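Glycosyl hydrolase family 2, TIM barrel domain protein (Faecalibacterium prausnitzii A2-165, PDB 6ED2) probably hydrolyses beta-D-glucuronides, acting as a family 2 glycosyl hydrolase (beta-glucuronidase) of a human gut bacterium. Local coordinates at residues A[492-497]-A[517-522]; A[375-380]-A[438-443]; A[34-39]-A[204-209]; A[111-116]-A[137-142]. One frame throughout, in Å; residues are numbered along the deposited sequence.

Overall arrangement
The four contacts illustrate how a multidomain hydrolase is built from local pairings that touch through a few side chains. Contacts 1 and 2 belong to the TIM barrel, centres about 17 Å apart, and meet where ND2 of N495 lies 3.0 Å from OE2 of E441. A glycerol, probably from the crystallisation liquor, is hydrogen-bonded by N440 and E441 and may mark a pocket, at the C-terminal strand ends where TIM barrels carry their active sites; a magnesium ion lies about 7 Å from N440. Contacts 3 and 4 share the sugar-binding domain's sheet. F137 of contact 4 packs on P379 of contact 2, linking the domains. T36 of contact 3 is about 11 Å from the magnesium held by T239 and E241.

Contact 1: A[492-497]-A[517-522]; sequences VSLNRY and HEMDGW
R496, just past the end of strand 492-495, makes a salt bridge to E518 of helix 508-525, within one beta-alpha-beta unit of the TIM barrel. Strand and helix run nearly antiparallel (165°) with their segment axes 12.4 Å apart, and side chains alone bridge the gap. R496 bends at chi2 (-54°), which turns its guanidinium side-on to the carboxylate: NH2 of R496 donates to the syn lone pair of E518 OE2 at 2.7 Å, while NE of R496 is shared between E518 OE1 (3.1 Å) and OE2 (3.0 Å). Y498 supplies a further hydrogen bond to OE1, and R496 NH1 is held by the carbonyls of N495 and V474. A methionine in place of R496 would probably leave the buried carboxylate without its cationic mate and those two carbonyls short of a donor. Packing is tight nearby, where L494 lies over the W522 indole, its CD2 3.6 Å from W522 CZ2. V492 CG1 sits over the same face near CZ3. Between the segments the fit is looser at M519, whose SD is 4.1 Å from L494 CD1, and H517 is exposed to solvent. A third N-H grips E518 OE2: NE1 of W522 donates to it almost straight (170°).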
loop_
_atom_site.group_PDB
_atom_site.type_symbol
_atom_site.label_atom_id
_atom_site.label_comp_id
_atom_site.label_asym_id
_atom_site.label_seq_id
_atom_site.Cartn_x
_atom_site.Cartn_y
_atom_site.Cartn_z
ATOM N N VAL A 492 -33.272 -16.775 -13.874
ATOM C CA VAL A 492 -31.927 -17.306 -14.042
ATOM C C VAL A 492 -30.940 -16.345 -13.393
ATOM O O VAL A 492 -31.086 -15.120 -13.507
ATOM C CB VAL A 492 -31.624 -17.545 -15.536
ATOM C CG1 VAL A 492 -30.172 -17.927 -15.746
ATOM C CG2 VAL A 492 -32.539 -18.671 -16.068
ATOM N N SER A 493 -29.957 -16.905 -12.673
ATOM C CA SER A 493 -28.879 -16.154 -12.029
ATOM C C SER A 493 -27.555 -16.616 -12.612
ATOM O O SER A 493 -27.203 -17.796 -12.495
ATOM C CB SER A 493 -28.873 -16.370 -10.509
ATOM O OG SER A 493 -30.094 -15.969 -9.914
ATOM N N LEU A 494 -26.809 -15.694 -13.215
ATOM C CA LEU A 494 -25.548 -16.044 -13.853
ATOM C C LEU A 494 -24.372 -15.502 -13.052
ATOM O O LEU A 494 -24.406 -14.360 -12.576
ATOM C CB LEU A 494 -25.477 -15.502 -15.290
ATOM C CG LEU A 494 -26.477 -16.038 -16.328
ATOM C CD1 LEU A 494 -26.157 -15.465 -17.713
ATOM C CD2 LEU A 494 -26.507 -17.572 -16.373
ATOM N N ASN A 495 -23.334 -16.325 -12.916
ATOM C CA ASN A 495 -22.021 -15.895 -12.446
ATOM C C ASN A 495 -21.107 -15.845 -13.663
ATOM O O ASN A 495 -20.707 -16.892 -14.180
ATOM C CB ASN A 495 -21.459 -16.854 -11.392
ATOM C CG ASN A 495 -22.286 -16.878 -10.100
ATOM O OD1 ASN A 495 -23.278 -16.154 -9.950
ATOM N ND2 ASN A 495 -21.872 -17.718 -9.166
ATOM N N ARG A 496 -20.768 -14.642 -14.122
ATOM C CA ARG A 496 -20.009 -14.497 -15.358
ATOM C C ARG A 496 -18.812 -13.574 -15.165
ATOM O O ARG A 496 -18.907 -12.546 -14.495
ATOM C CB ARG A 496 -20.897 -13.980 -16.482
ATOM C CG ARG A 496 -21.864 -15.032 -17.027
ATOM C CD ARG A 496 -21.114 -16.281 -17.442
ATOM N NE ARG A 496 -21.987 -17.329 -17.964
ATOM C CZ ARG A 496 -22.539 -18.292 -17.224
ATOM N NH1 ARG A 496 -22.329 -18.351 -15.914
ATOM N NH2 ARG A 496 -23.307 -19.201 -17.800
ATOM N N TYR A 497 -17.689 -13.952 -15.769
ATOM C CA TYR A 497 -16.408 -13.280 -15.609
ATOM C C TYR A 497 -15.733 -13.089 -16.959
ATOM O O TYR A 497 -14.534 -13.356 -17.124
ATOM C CB TYR A 497 -15.505 -14.063 -14.670
ATOM C CG TYR A 497 -15.990 -14.032 -13.242
ATOM C CD1 TYR A 497 -15.780 -12.910 -12.446
ATOM C CD2 TYR A 497 -16.667 -15.122 -12.690
ATOM C CE1 TYR A 497 -16.215 -12.876 -11.125
ATOM C CE2 TYR A 497 -17.108 -15.099 -11.379
ATOM C CZ TYR A 497 -16.882 -13.976 -10.601
ATOM O OH TYR A 497 -17.329 -13.953 -9.301
ATOM N N HIS A 517 -22.403 -13.095 -27.298
ATOM C CA HIS A 517 -22.728 -14.367 -27.925
ATOM C C HIS A 517 -23.505 -15.264 -26.965
ATOM O O HIS A 517 -24.567 -15.784 -27.315
ATOM C CB HIS A 517 -21.454 -15.060 -28.415
ATOM C CG HIS A 517 -21.707 -16.392 -29.052
ATOM N ND1 HIS A 517 -22.226 -16.527 -30.325
ATOM C CD2 HIS A 517 -21.547 -17.650 -28.578
ATOM C CE1 HIS A 517 -22.349 -17.809 -30.615
ATOM N NE2 HIS A 517 -21.944 -18.512 -29.571
ATOM N N GLU A 518 -23.009 -15.433 -25.734
ATOM C CA GLU A 518 -23.727 -16.280 -24.779
ATOM C C GLU A 518 -25.077 -15.681 -24.402
ATOM O O GLU A 518 -26.063 -16.409 -24.249
ATOM C CB GLU A 518 -22.892 -16.531 -23.516
ATOM C CG GLU A 518 -23.466 -17.678 -22.658
ATOM C CD GLU A 518 -22.836 -17.819 -21.266
ATOM O OE1 GLU A 518 -21.675 -17.395 -21.081
ATOM O OE2 GLU A 518 -23.505 -18.380 -20.358
ATOM N N MET A 519 -25.148 -14.359 -24.242
ATOM C CA MET A 519 -26.420 -13.753 -23.871
ATOM C C MET A 519 -27.478 -13.975 -24.946
ATOM O O MET A 519 -28.662 -14.137 -24.621
ATOM C CB MET A 519 -26.242 -12.257 -23.596
ATOM C CG MET A 519 -25.393 -11.958 -22.361
ATOM S SD MET A 519 -25.878 -12.954 -20.927
ATOM C CE MET A 519 -27.391 -12.136 -20.483
ATOM N N ASP A 520 -27.082 -13.984 -26.227
ATOM C CA ASP A 520 -28.045 -14.309 -27.278
ATOM C C ASP A 520 -28.605 -15.712 -27.087
ATOM O O ASP A 520 -29.782 -15.946 -27.367
ATOM C CB ASP A 520 -27.414 -14.175 -28.668
ATOM C CG ASP A 520 -26.951 -12.741 -28.982
ATOM O OD1 ASP A 520 -27.528 -11.761 -28.439
ATOM O OD2 ASP A 520 -26.000 -12.594 -29.789
ATOM N N GLY A 521 -27.780 -16.647 -26.602
ATOM C CA GLY A 521 -28.282 -17.964 -26.237
ATOM C C GLY A 521 -29.283 -17.918 -25.093
ATOM O O GLY A 521 -30.355 -18.527 -25.171
ATOM N N TRP A 522 -28.951 -17.189 -24.011
ATOM C CA TRP A 522 -29.882 -17.074 -22.885
ATOM C C TRP A 522 -31.197 -16.438 -23.317
ATOM O O TRP A 522 -32.269 -16.813 -22.825
ATOM C CB TRP A 522 -29.252 -16.283 -21.723
ATOM C CG TRP A 522 -28.265 -17.107 -21.032
ATOM C CD1 TRP A 522 -26.906 -16.977 -21.080
ATOM C CD2 TRP A 522 -28.533 -18.267 -20.235
ATOM N NE1 TRP A 522 -26.311 -17.986 -20.357
ATOM C CE2 TRP A 522 -27.290 -18.784 -19.819
ATOM C CE3 TRP A 522 -29.705 -18.911 -19.827
ATOM C CZ2 TRP A 522 -27.183 -19.925 -19.024
ATOM C CZ3 TRP A 522 -29.599 -20.042 -19.023
ATOM C CH2 TRP A 522 -28.347 -20.536 -18.632
#

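Contact 2: A[375-380]-A[438-443]; sequences IDEVPA and LLNEPQ
The chains of 377-380 and 438-440 run 70° apart where they meet, joined by one nearly straight backbone bond (171°) from N440 N to A380 O, 2.8 Å long. A water donates to the same carbonyl, at 3.0 Å from A380 O, and to N440 O, bridging the two backbones. Two side chains crowd the carbonyl of L438: CB of A380 comes to 3.2 Å from L438 O, and CG1 of V378 to 3.3 Å from it. Strands 373-377 and 433-440 are parallel neighbours in the TIM barrel, and beyond their C-terminal ends the two chains part. There E377 extends with CG anti to the backbone N (chi1 -178°), which carries its OE2 to 3.5 Å from N440 CB. The carboxylate and amide planes are 33° apart. Their polar ends look elsewhere: E377 binds S437, H356 and R353, while OD1 of N440 meets T473 and R353 and its ND2 bonds to a bound glycerol, probably from the crystallisation liquor.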
loop_
_atom_site.group_PDB
_atom_site.type_symbol
_atom_site.label_atom_id
_atom_site.label_comp_id
_atom_site.label_asym_id
_atom_site.label_seq_id
_atom_site.Cartn_x
_atom_site.Cartn_y
_atom_site.Cartn_z
ATOM N N ILE A 375 -31.926 -12.271 -1.390
ATOM C CA ILE A 375 -31.999 -13.602 -1.969
ATOM C C ILE A 375 -31.319 -14.562 -1.003
ATOM O O ILE A 375 -30.107 -14.489 -0.792
ATOM C CB ILE A 375 -31.350 -13.657 -3.356
ATOM C CG1 ILE A 375 -32.015 -12.631 -4.285
ATOM C CG2 ILE A 375 -31.460 -15.062 -3.922
ATOM C CD1 ILE A 375 -31.389 -12.558 -5.668
ATOM N N ASP A 376 -32.099 -15.473 -0.427
ATOM C CA ASP A 376 -31.659 -16.335 0.664
ATOM C C ASP A 376 -31.111 -17.631 0.083
ATOM O O ASP A 376 -31.814 -18.331 -0.664
ATOM C CB ASP A 376 -32.833 -16.617 1.601
ATOM C CG ASP A 376 -32.410 -16.872 3.054
ATOM O OD1 ASP A 376 -31.191 -16.949 3.376
ATOM O OD2 ASP A 376 -33.337 -17.017 3.883
ATOM N N GLU A 377 -29.876 -17.969 0.440
ATOM C CA GLU A 377 -29.158 -19.054 -0.212
ATOM C C GLU A 377 -28.707 -20.109 0.791
ATOM O O GLU A 377 -28.095 -19.792 1.819
ATOM C CB GLU A 377 -27.951 -18.513 -0.981
ATOM C CG GLU A 377 -27.177 -19.598 -1.726
ATOM C CD GLU A 377 -26.183 -19.025 -2.738
ATOM O OE1 GLU A 377 -26.628 -18.413 -3.745
ATOM O OE2 GLU A 377 -24.959 -19.200 -2.529
ATOM N N VAL A 378 -28.967 -21.363 0.454
ATOM C CA VAL A 378 -28.589 -22.533 1.242
ATOM C C VAL A 378 -27.137 -22.902 0.915
ATOM O O VAL A 378 -26.651 -22.548 -0.167
ATOM C CB VAL A 378 -29.611 -23.647 0.952
ATOM C CG1 VAL A 378 -29.273 -24.401 -0.321
ATOM C CG2 VAL A 378 -29.838 -24.549 2.139
ATOM N N PRO A 379 -26.361 -23.562 1.807
ATOM C CA PRO A 379 -24.925 -23.746 1.501
ATOM C C PRO A 379 -24.622 -24.817 0.453
ATOM O O PRO A 379 -23.641 -25.558 0.584
ATOM C CB PRO A 379 -24.318 -24.122 2.862
ATOM C CG PRO A 379 -25.389 -23.832 3.883
ATOM C CD PRO A 379 -26.677 -24.030 3.166
ATOM N N ALA A 380 -25.430 -24.882 -0.610
ATOM C CA ALA A 380 -25.260 -25.877 -1.673
ATOM C C ALA A 380 -24.238 -25.377 -2.696
ATOM O O ALA A 380 -24.543 -25.051 -3.850
ATOM C CB ALA A 380 -26.596 -26.182 -2.331
ATOM N N LEU A 438 -31.040 -22.031 -4.517
ATOM C CA LEU A 438 -30.998 -23.405 -4.029
ATOM C C LEU A 438 -29.637 -24.068 -4.195
ATOM O O LEU A 438 -29.378 -25.082 -3.537
ATOM C CB LEU A 438 -32.063 -24.246 -4.742
ATOM C CG LEU A 438 -33.501 -24.274 -4.202
ATOM C CD1 LEU A 438 -34.006 -22.937 -3.781
ATOM C CD2 LEU A 438 -34.450 -24.859 -5.233
ATOM N N LEU A 439 -28.779 -23.532 -5.066
ATOM C CA LEU A 439 -27.434 -24.044 -5.301
ATOM C C LEU A 439 -26.586 -22.896 -5.817
ATOM O O LEU A 439 -27.103 -21.972 -6.452
ATOM C CB LEU A 439 -27.391 -25.200 -6.319
ATOM C CG LEU A 439 -28.343 -26.398 -6.256
ATOM C CD1 LEU A 439 -29.559 -26.132 -7.105
ATOM C CD2 LEU A 439 -27.642 -27.671 -6.713
ATOM N N ASN A 440 -25.284 -22.934 -5.516
ATOM C CA ASN A 440 -24.337 -21.982 -6.095
ATOM C C ASN A 440 -23.364 -22.745 -6.979
ATOM O O ASN A 440 -22.565 -23.552 -6.485
ATOM C CB ASN A 440 -23.567 -21.179 -5.042
ATOM C CG ASN A 440 -22.628 -20.139 -5.685
ATOM O OD1 ASN A 440 -23.069 -19.084 -6.161
ATOM N ND2 ASN A 440 -21.338 -20.450 -5.723
ATOM N N GLU A 441 -23.427 -22.474 -8.275
ATOM C CA GLU A 441 -22.509 -23.039 -9.257
ATOM C C GLU A 441 -22.415 -24.568 -9.190
ATOM O O GLU A 441 -21.321 -25.124 -9.073
ATOM C CB GLU A 441 -21.129 -22.419 -9.096
ATOM C CG GLU A 441 -21.084 -20.942 -9.410
ATOM C CD GLU A 441 -19.675 -20.388 -9.374
ATOM O OE1 GLU A 441 -18.776 -21.064 -8.830
ATOM O OE2 GLU A 441 -19.461 -19.278 -9.895
ATOM N N PRO A 442 -23.539 -25.274 -9.267
ATOM C CA PRO A 442 -23.470 -26.731 -9.385
ATOM C C PRO A 442 -23.065 -27.104 -10.800
ATOM O O PRO A 442 -23.238 -26.333 -11.746
ATOM C CB PRO A 442 -24.904 -27.182 -9.080
ATOM C CG PRO A 442 -25.729 -26.061 -9.578
ATOM C CD PRO A 442 -24.926 -24.786 -9.394
ATOM N N GLN A 443 -22.507 -28.304 -10.935
ATOM C CA GLN A 443 -22.169 -28.833 -12.253
ATOM C C GLN A 443 -23.466 -29.300 -12.928
ATOM O O GLN A 443 -23.759 -30.489 -13.025
ATOM C CB GLN A 443 -21.148 -29.964 -12.128
ATOM C CG GLN A 443 -20.664 -30.547 -13.465
ATOM C CD GLN A 443 -19.643 -31.676 -13.297
ATOM O OE1 GLN A 443 -19.631 -32.396 -12.294
ATOM N NE2 GLN A 443 -18.770 -31.818 -14.282
HETATM O O HOH W 1 -22.870 -26.319 -5.999
#

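Contact 3: A[34-39]-A[204-209]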
loop_
_atom_site.group_PDB
_atom_site.type_symbol
_atom_site.label_atom_id
_atom_site.label_comp_id
_atom_site.label_asym_id
_atom_site.label_seq_id
_atom_site.Cartn_x
_atom_site.Cartn_y
_atom_site.Cartn_z
ATOM N N THR A 34 -40.404 -12.571 26.495
ATOM C CA THR A 34 -41.814 -12.208 26.385
ATOM C C THR A 34 -42.458 -12.317 27.762
ATOM O O THR A 34 -41.825 -12.732 28.737
ATOM C CB THR A 34 -42.564 -13.115 25.382
ATOM O OG1 THR A 34 -42.754 -14.414 25.968
ATOM C CG2 THR A 34 -41.787 -13.270 24.063
ATOM N N THR A 35 -43.745 -11.983 27.824
ATOM C CA THR A 35 -44.555 -12.210 29.010
ATOM C C THR A 35 -44.268 -13.564 29.643
ATOM O O THR A 35 -44.204 -13.672 30.873
ATOM C CB THR A 35 -46.031 -12.113 28.644
ATOM O OG1 THR A 35 -46.333 -10.763 28.283
ATOM C CG2 THR A 35 -46.905 -12.536 29.814
ATOM N N THR A 36 -44.052 -14.594 28.806
ATOM C CA THR A 36 -43.945 -15.973 29.265
ATOM C C THR A 36 -42.597 -16.626 29.008
ATOM O O THR A 36 -42.382 -17.760 29.461
ATOM C CB THR A 36 -45.009 -16.843 28.586
ATOM O OG1 THR A 36 -44.797 -16.792 27.173
ATOM C CG2 THR A 36 -46.412 -16.325 28.884
ATOM N N ARG A 37 -41.701 -15.986 28.271
ATOM C CA ARG A 37 -40.424 -16.597 27.927
ATOM C C ARG A 37 -39.284 -15.798 28.538
ATOM O O ARG A 37 -39.267 -14.563 28.464
ATOM C CB ARG A 37 -40.255 -16.683 26.411
ATOM C CG ARG A 37 -41.344 -17.534 25.723
ATOM C CD ARG A 37 -41.111 -17.609 24.212
ATOM N NE ARG A 37 -42.145 -18.396 23.531
ATOM C CZ ARG A 37 -41.927 -19.097 22.421
ATOM N NH1 ARG A 37 -40.711 -19.107 21.871
ATOM N NH2 ARG A 37 -42.917 -19.791 21.863
ATOM N N ARG A 38 -38.341 -16.502 29.137
ATOM C CA ARG A 38 -37.117 -15.894 29.634
ATOM C C ARG A 38 -35.995 -16.152 28.642
ATOM O O ARG A 38 -35.995 -17.157 27.921
ATOM C CB ARG A 38 -36.753 -16.444 31.012
ATOM C CG ARG A 38 -37.885 -16.328 32.015
ATOM C CD ARG A 38 -38.465 -14.933 32.034
ATOM N NE ARG A 38 -39.657 -14.842 32.892
ATOM C CZ ARG A 38 -40.855 -14.395 32.506
ATOM N NH1 ARG A 38 -41.059 -13.981 31.255
ATOM N NH2 ARG A 38 -41.858 -14.348 33.381
ATOM N N LEU A 39 -35.034 -15.233 28.613
ATOM C CA LEU A 39 -33.958 -15.264 27.630
ATOM C C LEU A 39 -32.668 -14.771 28.276
ATOM O O LEU A 39 -32.613 -13.646 28.783
ATOM C CB LEU A 39 -34.325 -14.400 26.420
ATOM C CG LEU A 39 -33.302 -14.415 25.283
ATOM C CD1 LEU A 39 -33.098 -15.831 24.801
ATOM C CD2 LEU A 39 -33.736 -13.501 24.157
ATOM N N ALA A 204 -36.014 -20.071 29.051
ATOM C CA ALA A 204 -37.062 -20.725 29.823
ATOM C C ALA A 204 -38.359 -20.521 29.054
ATOM O O ALA A 204 -38.760 -19.379 28.805
ATOM C CB ALA A 204 -37.158 -20.160 31.243
ATOM N N LEU A 205 -38.978 -21.624 28.624
ATOM C CA LEU A 205 -40.151 -21.568 27.756
ATOM C C LEU A 205 -41.294 -22.369 28.367
ATOM O O LEU A 205 -41.056 -23.417 28.981
ATOM C CB LEU A 205 -39.823 -22.126 26.365
ATOM C CG LEU A 205 -38.587 -21.555 25.669
ATOM C CD1 LEU A 205 -38.254 -22.364 24.444
ATOM C CD2 LEU A 205 -38.816 -20.098 25.311
ATOM N N PRO A 206 -42.533 -21.917 28.215
ATOM C CA PRO A 206 -43.667 -22.733 28.672
ATOM C C PRO A 206 -43.681 -24.074 27.943
ATOM O O PRO A 206 -43.287 -24.182 26.778
ATOM C CB PRO A 206 -44.900 -21.885 28.310
ATOM C CG PRO A 206 -44.379 -20.519 27.995
ATOM C CD PRO A 206 -42.973 -20.724 27.476
ATOM N N LYS A 207 -44.114 -25.112 28.655
ATOM C CA LYS A 207 -44.142 -26.435 28.051
ATOM C C LYS A 207 -45.124 -26.511 26.884
ATOM O O LYS A 207 -44.882 -27.243 25.924
ATOM C CB LYS A 207 -44.440 -27.471 29.133
ATOM C CG LYS A 207 -43.132 -27.888 29.811
ATOM C CD LYS A 207 -43.292 -28.347 31.228
ATOM C CE LYS A 207 -42.004 -28.973 31.695
ATOM N NZ LYS A 207 -42.208 -29.644 32.994
ATOM N N GLU A 208 -46.203 -25.740 26.925
ATOM C CA GLU A 208 -47.070 -25.561 25.777
ATOM C C GLU A 208 -46.770 -24.201 25.156
ATOM O O GLU A 208 -46.972 -23.166 25.797
ATOM C CB GLU A 208 -48.542 -25.650 26.174
ATOM C CG GLU A 208 -49.453 -25.545 24.964
ATOM C CD GLU A 208 -50.935 -25.642 25.295
ATOM O OE1 GLU A 208 -51.272 -25.983 26.449
ATOM O OE2 GLU A 208 -51.765 -25.394 24.384
ATOM N N ARG A 209 -46.321 -24.191 23.904
ATOM C CA ARG A 209 -45.832 -22.936 23.353
ATOM C C ARG A 209 -45.967 -22.913 21.839
ATOM O O ARG A 209 -46.091 -23.950 21.187
ATOM C CB ARG A 209 -44.369 -22.716 23.730
ATOM C CG ARG A 209 -43.461 -23.865 23.285
ATOM C CD ARG A 209 -42.029 -23.490 23.545
ATOM N NE ARG A 209 -41.078 -24.571 23.317
ATOM C CZ ARG A 209 -40.832 -25.552 24.174
ATOM N NH1 ARG A 209 -41.510 -25.635 25.318
ATOM N NH2 ARG A 209 -39.925 -26.469 23.873
#
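R38 and A204 exchange two backbone hydrogen bonds, R38 N to A204 O at 2.9 Å and A204 N to R38 O at 3.1 Å, as an antiparallel hydrogen-bonded pair. The R38 side chain curls back, bent at chi2 (-50°), and NH1 of R38 donates to T35 O at 3.2 Å while its NE forms a salt bridge with E104 of the second subunit. Within 204-209, R209 NH1 donates to P206 O at 2.7 Å and also forms a salt bridge with D109. R37 is extended from CG to NE, its NH2 paired with D289 and bonded to V210 O. The aliphatic part of R37 rests on L205, with CD of R37 3.6 Å from L205 CD2. R209 CD lies over one face of the R37 guanidinium, and the two guanidinium planes stand at 89°. A leucine at R37 would probably leave D289 without this cation and take away the donor that serves V210 O. Farther out, CB of T36 packs 3.8 Å from P206 CG, and T34 OG1 accepts from T36 N in an ST turn. The pairing closes the first strand of the sugar-binding domain's antiparallel sheet, 38-51, on its last, 200-205, as in the jelly-roll domain of family 2 hydrolases, where the chain leaves for the next beta domain.

Contact 4: A[111-116]-A[137-142]; sequences VLRFGS and FLPFDA
The antiparallel pairing of L112 with A142 and F114 with F140 ties strand 109-114 to strand 140-143 in the jelly-roll sheet of the sugar-binding domain. Both are hydrogen-bonded pairs: L112 N to A142 O and A142 N to L112 O each measure 2.8 Å, and F114 N to F140 O 3.0 Å. Between them the non-hydrogen-bonded pair R113 and D141 carries a salt bridge, NE of R113 to D141 OD1 at 2.7 Å. The arginine's bend at chi2 (73°) lays CD 3.8 Å from P139 CB, that at chi3 (64°) turns NE toward D141, and P139 CG lies over one face of the guanidinium. On the other face of the sheet F114 CB sits over the F140 ring, 3.7 Å from CE2; the two rings are near parallel (13°) but slid apart. F140 also stacks on H133. Strand 200-205 flanks 109-114 on the side away from 140-143, the two phenylalanines pack against V123 of strand 120-125, and L138 and P139 touch R426 of helix 409-427.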
loop_
_atom_site.group_PDB
_atom_site.type_symbol
_atom_site.label_atom_id
_atom_site.label_comp_id
_atom_site.label_asym_id
_atom_site.label_seq_id
_atom_site.Cartn_x
_atom_site.Cartn_y
_atom_site.Cartn_z
ATOM N N VAL A 111 -34.206 -24.745 27.556
ATOM C CA VAL A 111 -33.763 -25.010 26.193
ATOM C C VAL A 111 -32.569 -24.123 25.861
ATOM O O VAL A 111 -32.626 -22.903 26.063
ATOM C CB VAL A 111 -34.902 -24.760 25.175
ATOM C CG1 VAL A 111 -34.477 -25.204 23.781
ATOM C CG2 VAL A 111 -36.216 -25.449 25.611
ATOM N N LEU A 112 -31.518 -24.729 25.301
ATOM C CA LEU A 112 -30.382 -24.006 24.726
ATOM C C LEU A 112 -30.577 -23.807 23.226
ATOM O O LEU A 112 -30.926 -24.751 22.519
ATOM C CB LEU A 112 -29.089 -24.779 24.964
ATOM C CG LEU A 112 -28.715 -24.950 26.429
ATOM C CD1 LEU A 112 -27.642 -26.009 26.560
ATOM C CD2 LEU A 112 -28.261 -23.603 27.005
ATOM N N ARG A 113 -30.355 -22.585 22.742
ATOM C CA ARG A 113 -30.342 -22.293 21.312
ATOM C C ARG A 113 -28.927 -21.951 20.856
ATOM O O ARG A 113 -28.258 -21.097 21.458
ATOM C CB ARG A 113 -31.279 -21.135 20.958
ATOM C CG ARG A 113 -30.938 -20.463 19.599
ATOM C CD ARG A 113 -31.328 -21.331 18.363
ATOM N NE ARG A 113 -32.774 -21.551 18.269
ATOM C CZ ARG A 113 -33.631 -20.762 17.614
ATOM N NH1 ARG A 113 -33.209 -19.670 16.974
ATOM N NH2 ARG A 113 -34.932 -21.062 17.607
ATOM N N PHE A 114 -28.475 -22.621 19.802
ATOM C CA PHE A 114 -27.270 -22.251 19.073
ATOM C C PHE A 114 -27.669 -21.637 17.737
ATOM O O PHE A 114 -28.297 -22.309 16.905
ATOM C CB PHE A 114 -26.369 -23.460 18.859
ATOM C CG PHE A 114 -25.885 -24.074 20.134
ATOM C CD1 PHE A 114 -24.636 -23.744 20.643
ATOM C CD2 PHE A 114 -26.680 -24.965 20.836
ATOM C CE1 PHE A 114 -24.188 -24.295 21.837
ATOM C CE2 PHE A 114 -26.236 -25.529 22.034
ATOM C CZ PHE A 114 -24.995 -25.190 22.535
ATOM N N GLY A 115 -27.353 -20.352 17.555
ATOM C CA GLY A 115 -27.504 -19.737 16.244
ATOM C C GLY A 115 -26.875 -20.593 15.159
ATOM O O GLY A 115 -27.482 -20.840 14.114
ATOM N N SER A 116 -25.667 -21.102 15.415
ATOM C CA SER A 116 -25.018 -22.070 14.537
ATOM C C SER A 116 -23.792 -22.626 15.246
ATOM O O SER A 116 -23.234 -21.996 16.153
ATOM C CB SER A 116 -24.605 -21.453 13.190
ATOM O OG SER A 116 -23.570 -20.493 13.360
ATOM N N PHE A 137 -24.659 -23.535 9.409
ATOM C CA PHE A 137 -25.140 -22.180 9.170
ATOM C C PHE A 137 -26.603 -21.990 9.512
ATOM O O PHE A 137 -27.202 -20.984 9.094
ATOM C CB PHE A 137 -24.859 -21.773 7.716
ATOM C CG PHE A 137 -23.406 -21.850 7.370
ATOM C CD1 PHE A 137 -22.578 -20.758 7.575
ATOM C CD2 PHE A 137 -22.847 -23.042 6.946
ATOM C CE1 PHE A 137 -21.230 -20.829 7.306
ATOM C CE2 PHE A 137 -21.496 -23.134 6.676
ATOM C CZ PHE A 137 -20.685 -22.011 6.846
ATOM N N LEU A 138 -27.186 -22.885 10.298
ATOM C CA LEU A 138 -28.595 -22.760 10.645
ATOM C C LEU A 138 -28.772 -23.194 12.090
ATOM O O LEU A 138 -27.961 -23.967 12.607
ATOM C CB LEU A 138 -29.486 -23.602 9.701
ATOM C CG LEU A 138 -29.665 -22.981 8.314
ATOM C CD1 LEU A 138 -30.158 -24.030 7.292
ATOM C CD2 LEU A 138 -30.628 -21.762 8.373
ATOM N N PRO A 139 -29.806 -22.702 12.767
ATOM C CA PRO A 139 -29.896 -22.879 14.220
ATOM C C PRO A 139 -30.484 -24.218 14.628
ATOM O O PRO A 139 -31.218 -24.868 13.878
ATOM C CB PRO A 139 -30.832 -21.744 14.658
ATOM C CG PRO A 139 -31.671 -21.476 13.461
ATOM C CD PRO A 139 -30.798 -21.739 12.261
ATOM N N PHE A 140 -30.194 -24.587 15.876
ATOM C CA PHE A 140 -30.784 -25.763 16.485
ATOM C C PHE A 140 -30.874 -25.575 17.996
ATOM O O PHE A 140 -30.126 -24.794 18.594
ATOM C CB PHE A 140 -29.989 -27.015 16.136
ATOM C CG PHE A 140 -28.599 -27.021 16.677
ATOM C CD1 PHE A 140 -28.299 -27.722 17.835
ATOM C CD2 PHE A 140 -27.578 -26.339 16.018
ATOM C CE1 PHE A 140 -26.993 -27.751 18.332
ATOM C CE2 PHE A 140 -26.287 -26.357 16.499
ATOM C CZ PHE A 140 -25.989 -27.067 17.662
ATOM N N ASP A 141 -31.796 -26.321 18.606
ATOM C CA ASP A 141 -32.083 -26.250 20.032
ATOM C C ASP A 141 -31.724 -27.556 20.736
ATOM O O ASP A 141 -31.711 -28.635 20.131
ATOM C CB ASP A 141 -33.565 -25.941 20.271
ATOM C CG ASP A 141 -33.951 -24.518 19.869
ATOM O OD1 ASP A 141 -33.117 -23.590 20.018
ATOM O OD2 ASP A 141 -35.101 -24.322 19.402
ATOM N N ALA A 142 -31.438 -27.450 22.033
ATOM C CA ALA A 142 -31.228 -28.606 22.898
ATOM C C ALA A 142 -32.077 -28.432 24.146
ATOM O O ALA A 142 -31.884 -27.468 24.899
ATOM C CB ALA A 142 -29.757 -28.766 23.279
#